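Local structure of N-acetylmuramoyl-L-alanine amidase domain-containing protein SAOUHSC_02979 (Staphylococcus aureus, 5T1Q) at residues 183-186 and 187-191; 192-195 and 196-199. The protein probably acts as a secreted cell-wall amidase of Staphylococcus aureus, this chain pairing a glucosaminidase-like domain of the lysozyme clan with a C-terminal CHAP domain. One frame throughout, in Å; residues are numbered along the deposited sequence.

Contact 1 of 2, residues 183-186 and 187-191; sequences SHLS and KTYAT
T188 reaches back to the last turn of helix 178-185 through its hydroxyl, and OG1 donates to the carbonyl O of H184 at 2.7 Å. The bond arrives in the carbonyl plane, on a lone pair, with a C=O...OG1 angle of 140°. With chi1 at 57°, OG1 sits between the backbone N and the carbonyl carbon of T188, facing the helix end.

Backbone bonds converge on the next carbonyl. Y189 N donates to L185 O at 3.3 Å, and T188 N adds a weak bond to the same oxygen at 3.5 Å.

Apolar contact across the segments is slight. The side chains of L185 and Y189 run alongside each other and point the same way, with L185 CD2 4.2 Å from Y189 CB; CD2 approaches the Y189 ring obliquely. Both enter the interior against helices 82-93 and 195-205, and the phenol OH bonds to F109 O. On the outer side, the extended chain of K187 passes S186, its CE 4.0 Å from S186 OG.

H184 O, whose helical partner would be the amide of T188, is met by the hydroxyl of that residue, while the T188 N-H turns to L185 O. The short, in-plane hydroxyl bond contrasts with the longer amide bonds, consistent with a helix that frays into the loop here while its buried side stays packed.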
# COMPACT_ATOMS: atom_id res chain seq x y z
N SER A 183 -8.32 -13.30 9.02
CA SER A 183 -9.57 -12.63 9.45
C SER A 183 -9.49 -12.10 10.89
O SER A 183 -10.16 -11.13 11.24
CB SER A 183 -10.78 -13.55 9.33
OG SER A 183 -10.74 -14.57 10.31
N HIS A 184 -8.68 -12.75 11.74
CA HIS A 184 -8.49 -12.29 13.13
C HIS A 184 -7.46 -11.15 13.24
O HIS A 184 -7.42 -10.46 14.24
CB HIS A 184 -8.15 -13.45 14.05
CG HIS A 184 -9.32 -14.36 14.32
ND1 HIS A 184 -9.52 -15.54 13.64
CD2 HIS A 184 -10.35 -14.23 15.18
CE1 HIS A 184 -10.63 -16.11 14.08
NE2 HIS A 184 -11.15 -15.34 15.02
N LEU A 185 -6.64 -10.98 12.21
CA LEU A 185 -5.70 -9.85 12.17
C LEU A 185 -6.46 -8.57 11.78
O LEU A 185 -5.98 -7.46 12.02
CB LEU A 185 -4.56 -10.11 11.19
CG LEU A 185 -3.57 -11.20 11.61
CD1 LEU A 185 -2.70 -11.61 10.44
CD2 LEU A 185 -2.72 -10.75 12.79
N SER A 186 -7.64 -8.77 11.21
CA SER A 186 -8.53 -7.69 10.75
C SER A 186 -8.75 -6.52 11.71
O SER A 186 -8.82 -5.38 11.27
CB SER A 186 -9.91 -8.30 10.40
OG SER A 186 -10.82 -7.33 9.92
N LYS A 187 -8.88 -6.80 13.00
CA LYS A 187 -9.15 -5.73 13.98
C LYS A 187 -8.19 -5.67 15.15
O LYS A 187 -8.33 -4.81 16.02
CB LYS A 187 -10.62 -5.83 14.45
CG LYS A 187 -11.58 -5.37 13.35
CD LYS A 187 -12.99 -5.94 13.43
CE LYS A 187 -13.73 -5.63 12.13
NZ LYS A 187 -15.07 -6.27 12.04
N THR A 188 -7.18 -6.53 15.14
CA THR A 188 -6.21 -6.58 16.23
C THR A 188 -4.82 -6.07 15.85
O THR A 188 -3.99 -5.83 16.72
CB THR A 188 -6.08 -8.03 16.72
OG1 THR A 188 -5.70 -8.87 15.62
CG2 THR A 188 -7.40 -8.53 17.29
N TYR A 189 -4.57 -5.91 14.55
CA TYR A 189 -3.25 -5.51 14.07
C TYR A 189 -3.24 -4.18 13.32
O TYR A 189 -2.26 -3.44 13.42
CB TYR A 189 -2.71 -6.60 13.15
CG TYR A 189 -1.20 -6.60 13.05
CD1 TYR A 189 -0.43 -7.31 13.96
CD2 TYR A 189 -0.54 -5.88 12.05
CE1 TYR A 189 0.95 -7.33 13.87
CE2 TYR A 189 0.84 -5.88 11.96
CZ TYR A 189 1.58 -6.61 12.88
OH TYR A 189 2.95 -6.63 12.81
N ALA A 190 -4.31 -3.91 12.57
CA ALA A 190 -4.42 -2.68 11.77
C ALA A 190 -5.83 -2.14 11.73
O ALA A 190 -6.80 -2.84 12.05
CB ALA A 190 -3.94 -2.95 10.35
N THR A 191 -5.95 -0.88 11.34
CA THR A 191 -7.24 -0.21 11.22
C THR A 191 -7.83 -0.39 9.81
O THR A 191 -9.04 -0.26 9.60
CB THR A 191 -7.10 1.28 11.52
OG1 THR A 191 -6.14 1.84 10.63
CG2 THR A 191 -6.64 1.51 12.94

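Contact 2 of 2, residues 192-195 and 196-199; sequences DPNY and AKKL
D192 and K198 approach from opposite directions and meet at their charged ends: NZ of K198 donates to OD2 of D192 at 2.7 Å, a salt bridge made on the syn lone pair of that oxygen. The lysine chain is extended beyond CG, and its CG passes over the carbonyl O of N194 at 3.3 Å on the way. NZ also bonds to L337 O, so the ammonium of this buried lysine is shared between a carboxylate and a backbone carbonyl.

The other carboxylate oxygen works within the turn. D192 OD1 accepts from N194 N at 3.0 Å, met from above the carboxylate plane, while Y195 N bonds to D192 O at 3.1 Å. With CG anti to the backbone N (chi1 -175°), the carboxylate of D192 can serve the turn and the lysine together.

Y195 and L199, one helical turn apart, slant across each other. L199 CG lies over one face of the phenol ring, and its CD1 comes to 3.7 Å from Y195 CE2. The hydroxyl of Y195 is held by E92 and Q88 of helix 82-93, which fixes the far end of the ring.

The first i+4 bonds of the helix are K198 N to N194 O at 3.0 Å and L199 N to Y195 O at 3.0 Å. A water accepts from A196 N and donates weakly to P193 O.

An Asx turn overlapping a type I beta turn leads here into helix 195-205, with N194 at the N-cap position, though its side chain makes no capping bond; this helix start belongs to the glucosaminidase-like domain.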
# COMPACT_ATOMS: atom_id res chain seq x y z
N ASP A 192 -6.96 -0.70 8.86
CA ASP A 192 -7.35 -0.92 7.46
C ASP A 192 -8.46 -1.97 7.41
O ASP A 192 -8.22 -3.12 7.73
CB ASP A 192 -6.09 -1.37 6.67
CG ASP A 192 -6.34 -1.52 5.17
OD1 ASP A 192 -7.50 -1.51 4.71
OD2 ASP A 192 -5.33 -1.64 4.45
N PRO A 193 -9.67 -1.57 6.97
CA PRO A 193 -10.79 -2.51 6.96
C PRO A 193 -10.70 -3.60 5.88
O PRO A 193 -11.54 -4.49 5.87
CB PRO A 193 -12.00 -1.60 6.71
CG PRO A 193 -11.46 -0.48 5.91
CD PRO A 193 -10.04 -0.27 6.37
N ASN A 194 -9.71 -3.50 4.99
CA ASN A 194 -9.51 -4.53 3.97
C ASN A 194 -8.27 -5.35 4.28
O ASN A 194 -7.78 -6.06 3.42
CB ASN A 194 -9.33 -3.88 2.58
CG ASN A 194 -10.57 -3.15 2.11
OD1 ASN A 194 -10.47 -2.03 1.62
ND2 ASN A 194 -11.72 -3.79 2.22
N TYR A 195 -7.80 -5.29 5.53
CA TYR A 195 -6.55 -5.97 5.89
C TYR A 195 -6.54 -7.47 5.53
O TYR A 195 -5.62 -7.94 4.84
CB TYR A 195 -6.24 -5.76 7.37
CG TYR A 195 -4.77 -5.94 7.72
CD1 TYR A 195 -3.83 -4.99 7.32
CD2 TYR A 195 -4.33 -7.02 8.49
CE1 TYR A 195 -2.49 -5.13 7.64
CE2 TYR A 195 -2.99 -7.17 8.81
CZ TYR A 195 -2.07 -6.23 8.39
OH TYR A 195 -0.73 -6.38 8.73
N ALA A 196 -7.59 -8.20 5.93
CA ALA A 196 -7.66 -9.65 5.67
C ALA A 196 -7.67 -9.96 4.18
O ALA A 196 -6.91 -10.83 3.72
CB ALA A 196 -8.89 -10.26 6.33
N LYS A 197 -8.51 -9.27 3.41
CA LYS A 197 -8.57 -9.51 1.97
C LYS A 197 -7.24 -9.19 1.28
O LYS A 197 -6.88 -9.84 0.30
CB LYS A 197 -9.75 -8.79 1.31
CG LYS A 197 -11.11 -9.36 1.73
CD LYS A 197 -12.18 -9.17 0.67
CE LYS A 197 -12.43 -7.71 0.29
NZ LYS A 197 -13.04 -6.91 1.39
N LYS A 198 -6.51 -8.21 1.80
CA LYS A 198 -5.20 -7.88 1.27
C LYS A 198 -4.20 -9.00 1.54
O LYS A 198 -3.48 -9.42 0.64
CB LYS A 198 -4.69 -6.55 1.84
CG LYS A 198 -5.40 -5.33 1.27
CD LYS A 198 -4.89 -4.06 1.92
CE LYS A 198 -5.49 -2.82 1.28
NZ LYS A 198 -4.86 -1.60 1.84
N LEU A 199 -4.16 -9.50 2.78
CA LEU A 199 -3.25 -10.60 3.11
C LEU A 199 -3.56 -11.84 2.27
O LEU A 199 -2.65 -12.46 1.74
CB LEU A 199 -3.29 -10.94 4.60
CG LEU A 199 -2.74 -9.90 5.59
CD1 LEU A 199 -2.84 -10.45 7.01
CD2 LEU A 199 -1.30 -9.53 5.29
O HOH W 1 -9.86 -7.15 7.25

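In the fold
Coming from the N terminus, the chain leaves helix 178-185 through contact 1, whose segment 187-191 is already the first part of the connecting loop, and passes directly into contact 2, where the loop ends and helix 195-205 starts. The two are in series, neither nested nor crossed: contact 1 closes the end of helix 178-185 before contact 2 opens helix 195-205. Their centres lie 8 Å apart, and the chain folds back enough for them to pack. L185 CD1 meets L199 CD1 at 3.6 Å, and A190 CB rests 3.7 Å from Y195 CD1. Both contacts also lean on helix 82-93, so three helices of the glucosaminidase-like domain join here, while contact 2 extends further to L337 and strand 52-54.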